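Side-chain contacts in CT009 (Chlamydia trachomatis, PDB 4GQM), which is of unknown function but carries a helix-turn-helix domain and probably binds DNA, and is seen here as a sub-domain-swapped dimer: residues 6-9 with 10-13; 17-20 with 21-25; 38-41 with 42-46; 56-59 with 60-63. All blocks are in the same frame, centred on the assembly; numbering follows the deposited sequence. Where two conformers were deposited one is given.

Interaction 1: residues 6-9 with 10-13; sequences HVHK and ELLH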
loop_
_atom_site.group_PDB
_atom_site.type_symbol
_atom_site.label_atom_id
_atom_site.label_comp_id
_atom_site.label_asym_id
_atom_site.label_seq_id
_atom_site.Cartn_x
_atom_site.Cartn_y
_atom_site.Cartn_z
ATOM N N HIS A 6 13.001 -17.913 -8.738
ATOM C CA HIS A 6 12.479 -17.283 -9.965
ATOM C C HIS A 6 11.880 -15.892 -9.671
ATOM O O HIS A 6 12.075 -14.976 -10.433
ATOM C CB HIS A 6 11.398 -18.128 -10.625
ATOM C CG HIS A 6 11.913 -19.311 -11.380
ATOM N ND1 HIS A 6 12.452 -19.203 -12.640
ATOM C CD2 HIS A 6 11.943 -20.615 -11.054
ATOM C CE1 HIS A 6 12.787 -20.403 -13.070
ATOM N NE2 HIS A 6 12.484 -21.281 -12.136
ATOM N N VAL A 7 11.133 -15.751 -8.574
ATOM C CA VAL A 7 10.511 -14.481 -8.190
ATOM C C VAL A 7 11.572 -13.388 -8.041
ATOM O O VAL A 7 11.456 -12.315 -8.572
ATOM C CB VAL A 7 9.712 -14.622 -6.851
ATOM C CG1 VAL A 7 9.353 -13.250 -6.234
ATOM C CG2 VAL A 7 8.448 -15.469 -7.088
ATOM N N HIS A 8 12.623 -13.691 -7.298
ATOM C CA HIS A 8 13.625 -12.655 -7.036
ATOM C C HIS A 8 14.382 -12.305 -8.315
ATOM O O HIS A 8 14.716 -11.131 -8.566
ATOM C CB HIS A 8 14.577 -13.066 -5.930
ATOM C CG HIS A 8 13.906 -13.241 -4.610
ATOM N ND1 HIS A 8 13.159 -12.253 -4.005
ATOM C CD2 HIS A 8 13.844 -14.316 -3.804
ATOM C CE1 HIS A 8 12.691 -12.715 -2.857
ATOM N NE2 HIS A 8 13.103 -13.962 -2.708
ATOM N N LYS A 9 14.640 -13.294 -9.176
ATOM C CA LYS A 9 15.331 -13.034 -10.424
ATOM C C LYS A 9 14.443 -12.144 -11.314
ATOM O O LYS A 9 14.915 -11.186 -11.932
ATOM C CB LYS A 9 15.672 -14.365 -11.116
ATOM C CG LYS A 9 16.362 -14.249 -12.474
ATOM C CD LYS A 9 16.573 -15.657 -13.065
ATOM C CE LYS A 9 17.335 -15.668 -14.367
ATOM N NZ LYS A 9 18.693 -15.104 -14.171
ATOM N N GLU A 10 13.168 -12.467 -11.404
ATOM C CA GLU A 10 12.252 -11.636 -12.175
ATOM C C GLU A 10 12.179 -10.228 -11.603
ATOM O O GLU A 10 12.142 -9.260 -12.362
ATOM C CB GLU A 10 10.843 -12.182 -12.209
ATOM C CG GLU A 10 10.645 -13.359 -13.188
ATOM C CD GLU A 10 9.203 -13.731 -13.342
ATOM O OE1 GLU A 10 8.336 -13.170 -12.611
ATOM O OE2 GLU A 10 8.918 -14.620 -14.181
ATOM N N LEU A 11 12.080 -10.073 -10.263
ATOM C CA LEU A 11 11.965 -8.723 -9.691
ATOM C C LEU A 11 13.182 -7.891 -10.018
ATOM O O LEU A 11 13.060 -6.693 -10.285
ATOM C CB LEU A 11 11.778 -8.808 -8.171
ATOM C CG LEU A 11 10.393 -9.244 -7.740
ATOM C CD1 LEU A 11 10.394 -9.549 -6.256
ATOM C CD2 LEU A 11 9.334 -8.178 -8.045
ATOM N N LEU A 12 14.374 -8.483 -10.001
ATOM C CA LEU A 12 15.584 -7.726 -10.366
ATOM C C LEU A 12 15.505 -7.264 -11.828
ATOM O O LEU A 12 15.812 -6.118 -12.152
ATOM C CB LEU A 12 16.843 -8.582 -10.151
ATOM C CG LEU A 12 17.322 -8.795 -8.720
ATOM C CD1 LEU A 12 18.463 -9.810 -8.695
ATOM C CD2 LEU A 12 17.770 -7.486 -8.153
ATOM N N HIS A 13 15.083 -8.159 -12.716
ATOM C CA HIS A 13 14.982 -7.836 -14.119
ATOM C C HIS A 13 13.947 -6.731 -14.360
ATOM O O HIS A 13 14.189 -5.768 -15.081
ATOM C CB HIS A 13 14.624 -9.105 -14.896
ATOM C CG HIS A 13 14.455 -8.867 -16.358
ATOM N ND1 HIS A 13 13.231 -8.651 -16.934
ATOM C CD2 HIS A 13 15.357 -8.796 -17.362
ATOM C CE1 HIS A 13 13.376 -8.469 -18.237
ATOM N NE2 HIS A 13 14.660 -8.532 -18.513
#
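Val7 and Leu11, one turn apart on helix 2-24, lie side by side with their side chains pointing the same way, and in the conformer described here Val7 CG1 meets Leu11 CD1 at 3.8 Å. Leu11 CG stands beside its own backbone N (chi1 -75°), which carries the branch back over the preceding turn; CG comes within 3.4 Å of Val7 O, the same oxygen that accepts the amide of Leu11 at 2.9 Å from N to O. The pair forms an apolar strip that is continued by the second subunit, where Tyr84 packs on Val7 and Val85 on Leu11. His8 diverges from Leu11: CD1 approaches the imidazole only obliquely, 4.5 Å from ND1, while NE2 is hydrogen-bonded to Glu104 of helix 83-104. Glu10 also leans back along the helix, its CG 3.5 Å from His6 O, and then runs out extended. Its carboxylate ends 6.0 Å from His6, measured from OE2 to ND1, and turns instead to the second subunit, where OE1 accepts the backbone N of Val85. The imidazole of His6 stacks on Tyr84 of that subunit. The chemistry is thus divided: backbone bonds hold the turn, helped by one aliphatic pair, whereas His8 turns to Glu104, and Glu10 and His13 ND1 to Val85 and His82 of the second subunit, consistent with a helix face that lies against that subunit in this swapped dimer.

Interaction 2: residues 17-20 with 21-25; sequences VFRS and QREER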
loop_
_atom_site.group_PDB
_atom_site.type_symbol
_atom_site.label_atom_id
_atom_site.label_comp_id
_atom_site.label_asym_id
_atom_site.label_seq_id
_atom_site.Cartn_x
_atom_site.Cartn_y
_atom_site.Cartn_z
ATOM N N VAL A 17 14.258 -2.944 -15.936
ATOM C CA VAL A 17 13.450 -2.410 -17.051
ATOM C C VAL A 17 12.998 -0.978 -16.688
ATOM O O VAL A 17 13.116 -0.038 -17.471
ATOM C CB VAL A 17 12.229 -3.290 -17.365
ATOM C CG1 VAL A 17 11.311 -2.587 -18.355
ATOM C CG2 VAL A 17 12.660 -4.634 -17.935
ATOM N N PHE A 18 12.448 -0.814 -15.481
ATOM C CA PHE A 18 12.023 0.507 -15.018
ATOM C C PHE A 18 13.192 1.484 -14.998
ATOM O O PHE A 18 13.100 2.583 -15.540
ATOM C CB PHE A 18 11.368 0.422 -13.631
ATOM C CG PHE A 18 9.978 -0.112 -13.645
ATOM C CD1 PHE A 18 8.927 0.693 -14.034
ATOM C CD2 PHE A 18 9.675 -1.359 -13.162
ATOM C CE1 PHE A 18 7.642 0.221 -13.992
ATOM C CE2 PHE A 18 8.343 -1.824 -13.134
ATOM C CZ PHE A 18 7.356 -1.043 -13.564
ATOM N N ARG A 19 14.296 1.083 -14.386
ATOM C CA ARG A 19 15.436 1.981 -14.259
ATOM C C ARG A 19 15.959 2.386 -15.634
ATOM O O ARG A 19 16.261 3.558 -15.878
ATOM C CB ARG A 19 16.541 1.331 -13.444
ATOM C CG ARG A 19 17.773 2.199 -13.208
ATOM C CD ARG A 19 18.927 1.276 -12.640
ATOM N NE ARG A 19 18.950 1.107 -11.198
ATOM C CZ ARG A 19 18.483 0.075 -10.475
ATOM N NH1 ARG A 19 17.861 -0.989 -11.006
ATOM N NH2 ARG A 19 18.654 0.128 -9.159
ATOM N N SER A 20 16.081 1.444 -16.563
ATOM C CA SER A 20 16.572 1.732 -17.905
ATOM C C SER A 20 15.711 2.760 -18.599
ATOM O O SER A 20 16.211 3.692 -19.247
ATOM C CB SER A 20 16.584 0.464 -18.746
ATOM O OG SER A 20 17.582 -0.421 -18.287
ATOM N N GLN A 21 14.398 2.592 -18.501
ATOM C CA GLN A 21 13.477 3.512 -19.154
ATOM C C GLN A 21 13.511 4.899 -18.525
ATOM O O GLN A 21 13.479 5.916 -19.218
ATOM C CB GLN A 21 12.058 2.939 -19.173
ATOM C CG GLN A 21 11.912 1.713 -20.068
ATOM C CD GLN A 21 12.235 2.037 -21.497
ATOM O OE1 GLN A 21 11.577 2.887 -22.085
ATOM N NE2 GLN A 21 13.246 1.372 -22.068
ATOM N N ARG A 22 13.603 4.945 -17.204
ATOM C CA ARG A 22 13.765 6.216 -16.514
ATOM C C ARG A 22 15.047 6.940 -16.928
ATOM O O ARG A 22 15.053 8.148 -17.195
ATOM C CB ARG A 22 13.742 5.988 -14.986
ATOM C CG ARG A 22 13.920 7.270 -14.206
ATOM C CD ARG A 22 13.922 7.090 -12.721
ATOM N NE ARG A 22 14.887 6.120 -12.219
ATOM C CZ ARG A 22 16.163 6.381 -11.974
ATOM N NH1 ARG A 22 16.695 7.575 -12.252
ATOM N NH2 ARG A 22 16.921 5.427 -11.448
ATOM N N GLU A 23 16.150 6.194 -16.949
ATOM C CA GLU A 23 17.437 6.768 -17.298
ATOM C C GLU A 23 17.476 7.214 -18.755
ATOM O O GLU A 23 18.123 8.218 -19.079
ATOM C CB GLU A 23 18.555 5.777 -16.989
ATOM C CG GLU A 23 18.809 5.631 -15.494
ATOM C CD GLU A 23 19.915 4.644 -15.172
ATOM O OE1 GLU A 23 20.344 3.918 -16.091
ATOM O OE2 GLU A 23 20.282 4.539 -13.994
ATOM N N GLU A 24 16.754 6.532 -19.644
ATOM C CA GLU A 24 16.678 6.971 -21.043
ATOM C C GLU A 24 16.119 8.372 -21.138
ATOM O O GLU A 24 16.564 9.186 -21.951
ATOM C CB GLU A 24 15.823 5.978 -21.818
ATOM C CG GLU A 24 15.492 6.421 -23.217
ATOM C CD GLU A 24 14.841 5.326 -24.069
ATOM O OE1 GLU A 24 15.120 4.129 -23.858
ATOM O OE2 GLU A 24 14.056 5.695 -24.958
ATOM N N ARG A 25 15.157 8.667 -20.271
ATOM C CA ARG A 25 14.509 9.976 -20.235
ATOM C C ARG A 25 15.273 10.996 -19.378
ATOM O O ARG A 25 14.868 12.146 -19.266
ATOM C CB ARG A 25 13.078 9.809 -19.672
ATOM C CG ARG A 25 12.148 9.004 -20.570
ATOM C CD ARG A 25 10.694 9.022 -20.000
ATOM N NE ARG A 25 10.124 10.394 -19.984
ATOM C CZ ARG A 25 8.914 10.699 -19.511
ATOM N NH1 ARG A 25 8.164 9.729 -18.993
ATOM N NH2 ARG A 25 8.447 11.954 -19.514
#
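This is a local contact within one helix, near the C-terminal end of helix 2-24 and within the helix-turn-helix domain. Arg19, Arg22 and Glu23 carry it; Arg22 packs on Leu29 and Val32 of helix 29-36, and both arginines reach Glu47 of helix 40-48. Arg19 and Glu23, one turn apart, run side by side and point the same way, but they meet through the aliphatic part of the arginine: Glu23 OE2 lies 3.5 Å from Arg19 CG. Their charged ends remain separate, with Arg19 NE 4.6 Å from Glu23 OE2 and the guanidinium and carboxylate planes turned 72° apart. At that separation the opposite charges form no salt bridge, though they may still attract weakly, and the guanidinium of Arg19 goes elsewhere, NH1 forming a salt bridge with Glu16 and a hydrogen bond to Glu47 O. Arg22 leaves with its CG opposite the backbone N (chi1 179°) and bends at chi3, which brings its guanidinium obliquely past Arg19, NH2 being 3.8 Å from Arg19 CG. One face of this guanidinium has Glu23 CG above it, offset toward the rim. NE of Arg22 forms a salt bridge with Glu47 and NH1 a hydrogen bond with Leu27 O, so the two arginines converge on Glu47 and tie this helix to the end of helix 40-48; the acidic partners probably offset the proximity of the two positive groups. Beneath these side chains the amide of Glu23 reaches Arg19 O at 2.8 Å, N to O, with an N-H...O angle of 164°.

Interaction 3: residues 38-41 with 42-46; sequences IRLS and ALEAI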
loop_
_atom_site.group_PDB
_atom_site.type_symbol
_atom_site.label_atom_id
_atom_site.label_comp_id
_atom_site.label_asym_id
_atom_site.label_seq_id
_atom_site.Cartn_x
_atom_site.Cartn_y
_atom_site.Cartn_z
ATOM N N ILE A 38 3.857 8.652 -6.574
ATOM C CA ILE A 38 4.253 7.395 -5.971
ATOM C C ILE A 38 5.422 7.706 -5.052
ATOM O O ILE A 38 6.406 8.354 -5.434
ATOM C CB ILE A 38 4.733 6.380 -7.027
ATOM C CG1 ILE A 38 3.629 6.101 -8.038
ATOM C CG2 ILE A 38 5.176 5.111 -6.358
ATOM C CD1 ILE A 38 4.168 5.401 -9.264
ATOM N N ARG A 39 5.339 7.258 -3.818
ATOM C CA ARG A 39 6.400 7.552 -2.876
ATOM C C ARG A 39 7.765 7.088 -3.335
ATOM O O ARG A 39 7.934 5.980 -3.877
ATOM C CB ARG A 39 6.103 6.846 -1.567
ATOM C CG ARG A 39 4.909 7.314 -0.858
ATOM C CD ARG A 39 5.147 8.623 -0.243
ATOM N NE ARG A 39 3.922 9.058 0.397
ATOM C CZ ARG A 39 3.736 10.282 0.862
ATOM N NH1 ARG A 39 4.709 11.189 0.754
ATOM N NH2 ARG A 39 2.586 10.602 1.423
ATOM N N LEU A 40 8.772 7.892 -3.047
ATOM C CA LEU A 40 10.135 7.584 -3.417
ATOM C C LEU A 40 10.563 6.207 -2.927
ATOM O O LEU A 40 11.183 5.457 -3.709
ATOM C CB LEU A 40 11.035 8.703 -2.879
ATOM C CG LEU A 40 12.501 8.559 -3.191
ATOM C CD1 LEU A 40 12.736 8.602 -4.673
ATOM C CD2 LEU A 40 13.272 9.656 -2.532
ATOM N N SER A 41 10.238 5.827 -1.694
ATOM C CA SER A 41 10.661 4.552 -1.155
ATOM C C SER A 41 10.077 3.385 -1.998
ATOM O O SER A 41 10.707 2.356 -2.145
ATOM C CB SER A 41 10.251 4.423 0.310
ATOM O OG SER A 41 8.853 4.561 0.415
ATOM N N ALA A 42 8.854 3.543 -2.469
ATOM C CA ALA A 42 8.235 2.515 -3.302
ATOM C C ALA A 42 8.938 2.410 -4.666
ATOM O O ALA A 42 9.210 1.320 -5.161
ATOM C CB ALA A 42 6.763 2.795 -3.461
ATOM N N LEU A 43 9.265 3.553 -5.265
ATOM C CA LEU A 43 9.994 3.563 -6.520
ATOM C C LEU A 43 11.354 2.896 -6.345
ATOM O O LEU A 43 11.788 2.144 -7.233
ATOM C CB LEU A 43 10.152 5.004 -7.033
ATOM C CG LEU A 43 8.852 5.709 -7.391
ATOM C CD1 LEU A 43 9.093 7.177 -7.620
ATOM C CD2 LEU A 43 8.166 5.063 -8.610
ATOM N N GLU A 44 12.058 3.194 -5.262
ATOM C CA GLU A 44 13.344 2.605 -4.999
ATOM C C GLU A 44 13.209 1.099 -4.885
ATOM O O GLU A 44 14.041 0.354 -5.408
ATOM C CB GLU A 44 13.957 3.166 -3.711
ATOM C CG GLU A 44 14.378 4.614 -3.827
ATOM C CD GLU A 44 14.824 5.232 -2.523
ATOM O OE1 GLU A 44 14.584 4.642 -1.451
ATOM O OE2 GLU A 44 15.407 6.332 -2.552
ATOM N N ALA A 45 12.184 0.627 -4.183
ATOM C CA ALA A 45 11.996 -0.802 -3.974
ATOM C C ALA A 45 11.674 -1.515 -5.295
ATOM O O ALA A 45 12.110 -2.652 -5.506
ATOM C CB ALA A 45 10.886 -1.033 -2.943
ATOM N N ILE A 46 10.892 -0.871 -6.149
ATOM C CA ILE A 46 10.621 -1.412 -7.475
ATOM C C ILE A 46 11.930 -1.552 -8.251
ATOM O O ILE A 46 12.227 -2.617 -8.810
ATOM C CB ILE A 46 9.633 -0.531 -8.243
ATOM C CG1 ILE A 46 8.242 -0.635 -7.628
ATOM C CG2 ILE A 46 9.604 -0.924 -9.739
ATOM C CD1 ILE A 46 7.289 0.406 -8.134
#
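The start of helix 40-48, in the helix-turn-helix domain, is closed by an apolar contact between Ile38, just ahead of the helix, and Leu43 in its first turns. The two side chains cross at about a right angle, Ile38 CG2 lying 3.7 Å from Leu43 CD2. Ile38 CG2 is turned opposite the backbone N (chi1, measured to CG1, -59°), and from there it also touches Ala42 CB at 4.0 Å. Arg39, at the N-cap position, uses its carbonyl for the first turn: its O accepts Leu43 N at 3.1 Å and, weakly, Ala42 N. On the outer side, Glu44 lays its carboxylate against Leu40, OE2 standing 3.7 Å from Leu40 CG, an apolar rather than a polar partner. The backbone N of Leu40 is hydrogen-bonded to Glu33, which thereby serves one of the amides at the helix start. Leu40 and Leu43 both pack on Leu29 of helix 29-36, and Leu43 reaches Val32 as well; farther along, Ala45 and Ile46 rest on Leu54 of helix 51-55, while Phe63 of the second subunit packs on Ala42 and Ile46.

Interaction 4: residues 56-59 with 60-63; sequences SPVY and AQGF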
loop_
_atom_site.group_PDB
_atom_site.type_symbol
_atom_site.label_atom_id
_atom_site.label_comp_id
_atom_site.label_asym_id
_atom_site.label_seq_id
_atom_site.Cartn_x
_atom_site.Cartn_y
_atom_site.Cartn_z
ATOM N N SER A 56 5.872 -5.926 2.630
ATOM C CA SER A 56 5.804 -5.919 4.108
ATOM C C SER A 56 4.932 -4.829 4.722
ATOM O O SER A 56 4.282 -5.097 5.745
ATOM C CB SER A 56 7.227 -5.787 4.714
ATOM O OG SER A 56 7.990 -6.900 4.410
ATOM N N PRO A 57 4.915 -3.610 4.216
ATOM C CA PRO A 57 4.132 -2.567 4.915
ATOM C C PRO A 57 2.666 -2.837 4.977
ATOM O O PRO A 57 2.060 -3.359 4.040
ATOM C CB PRO A 57 4.387 -1.307 4.052
ATOM C CG PRO A 57 5.702 -1.552 3.412
ATOM C CD PRO A 57 5.706 -3.056 3.086
ATOM N N VAL A 58 2.038 -2.432 6.087
ATOM C CA VAL A 58 0.566 -2.328 6.141
ATOM C C VAL A 58 0.287 -0.913 5.684
ATOM O O VAL A 58 0.354 0.036 6.476
ATOM C CB VAL A 58 -0.002 -2.615 7.540
ATOM C CG1 VAL A 58 -1.504 -2.542 7.493
ATOM C CG2 VAL A 58 0.484 -3.969 7.999
ATOM N N TYR A 59 0.072 -0.748 4.392
ATOM C CA TYR A 59 0.079 0.589 3.821
ATOM C C TYR A 59 -0.978 1.492 4.477
ATOM O O TYR A 59 -0.742 2.684 4.645
ATOM C CB TYR A 59 -0.091 0.531 2.295
ATOM C CG TYR A 59 1.155 0.045 1.566
ATOM C CD1 TYR A 59 2.155 0.932 1.221
ATOM C CD2 TYR A 59 1.357 -1.299 1.291
ATOM C CE1 TYR A 59 3.309 0.512 0.576
ATOM C CE2 TYR A 59 2.529 -1.720 0.655
ATOM C CZ TYR A 59 3.473 -0.800 0.287
ATOM O OH TYR A 59 4.625 -1.209 -0.369
ATOM N N ALA A 60 -2.139 0.936 4.794
ATOM C CA ALA A 60 -3.203 1.752 5.409
ATOM C C ALA A 60 -2.785 2.354 6.721
ATOM O O ALA A 60 -3.213 3.459 7.067
ATOM C CB ALA A 60 -4.407 0.888 5.633
ATOM N N GLN A 61 -1.982 1.634 7.494
ATOM C CA GLN A 61 -1.477 2.118 8.781
ATOM C C GLN A 61 -0.640 3.357 8.533
ATOM O O GLN A 61 -0.753 4.369 9.230
ATOM C CB GLN A 61 -0.652 1.008 9.479
ATOM C CG GLN A 61 0.099 1.427 10.777
ATOM C CD GLN A 61 1.076 0.346 11.308
ATOM O OE1 GLN A 61 1.438 -0.634 10.635
ATOM N NE2 GLN A 61 1.515 0.558 12.519
ATOM N N GLY A 62 0.225 3.282 7.534
ATOM C CA GLY A 62 1.098 4.395 7.198
ATOM C C GLY A 62 0.269 5.560 6.704
ATOM O O GLY A 62 0.560 6.722 7.048
ATOM N N PHE A 63 -0.757 5.327 5.883
ATOM C CA PHE A 63 -1.579 6.429 5.411
ATOM C C PHE A 63 -2.223 7.140 6.603
ATOM O O PHE A 63 -2.307 8.366 6.647
ATOM C CB PHE A 63 -2.715 5.947 4.491
ATOM C CG PHE A 63 -2.280 5.218 3.228
ATOM C CD1 PHE A 63 -1.090 5.509 2.585
ATOM C CD2 PHE A 63 -3.107 4.232 2.679
ATOM C CE1 PHE A 63 -0.731 4.780 1.415
ATOM C CE2 PHE A 63 -2.740 3.531 1.518
ATOM C CZ PHE A 63 -1.595 3.835 0.897
#
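Tyr59 and Phe63 both start with CG beside the backbone N and opposite the carbonyl carbon (chi1 -74° and -60°), and the second torsion of Phe63, -31°, swings its ring under the preceding turn. Tyr59 O consequently sits over one face of the Phe63 ring, 3.3 Å above its plane and offset toward the rim. At the far end of the ring, CZ touches Tyr59 CB at 3.9 Å. The same carbonyl oxygen accepts the amide of Phe63, at 2.9 Å from N to O, so one oxygen both closes the turn and lies against the ring. These residues open helix 59-70 of the helix-turn-helix domain, with Val58 at the N-cap position; its carbonyl O receives weak bonds from Gln61 N at 3.0 Å and from Gly62 N at 3.4 Å. In the conformer described, the side chain of Gln61 extends back across Val58, where its OE1 comes to 3.9 Å from Val58 CB, a van der Waals contact of the amide oxygen with carbon. Beyond this pair stands helix 83-104, with Ser93 against Val58 and Phe89 against Gln61. Pro57 CB lies over the centre of one face of the Tyr59 ring, 3.8 Å above it, and Tyr59 OH is hydrogen-bonded to Leu54 O. In the dimer the Tyr59 ring meets Tyr59 of the second subunit, and it packs edge-to-face with Phe63 of that subunit.

How the interactions relate
Interactions 1 and 2 follow one another along helix 2-24, their centres about 17 Å apart. Interaction 2 joins interaction 3 directly, Phe18 CD2 packing 3.5 Å from Ile46 CG2, so the first helix rests on helix 40-48. Interaction 4 touches none of the others within the chain; its nearest atoms are about 5 Å from those of interaction 3 and about 13 Å from those of interaction 2. Interactions 3 and 4 nevertheless meet across the dimer interface, one from each chain. All four contacts touch the second subunit, in keeping with the sub-domain swap.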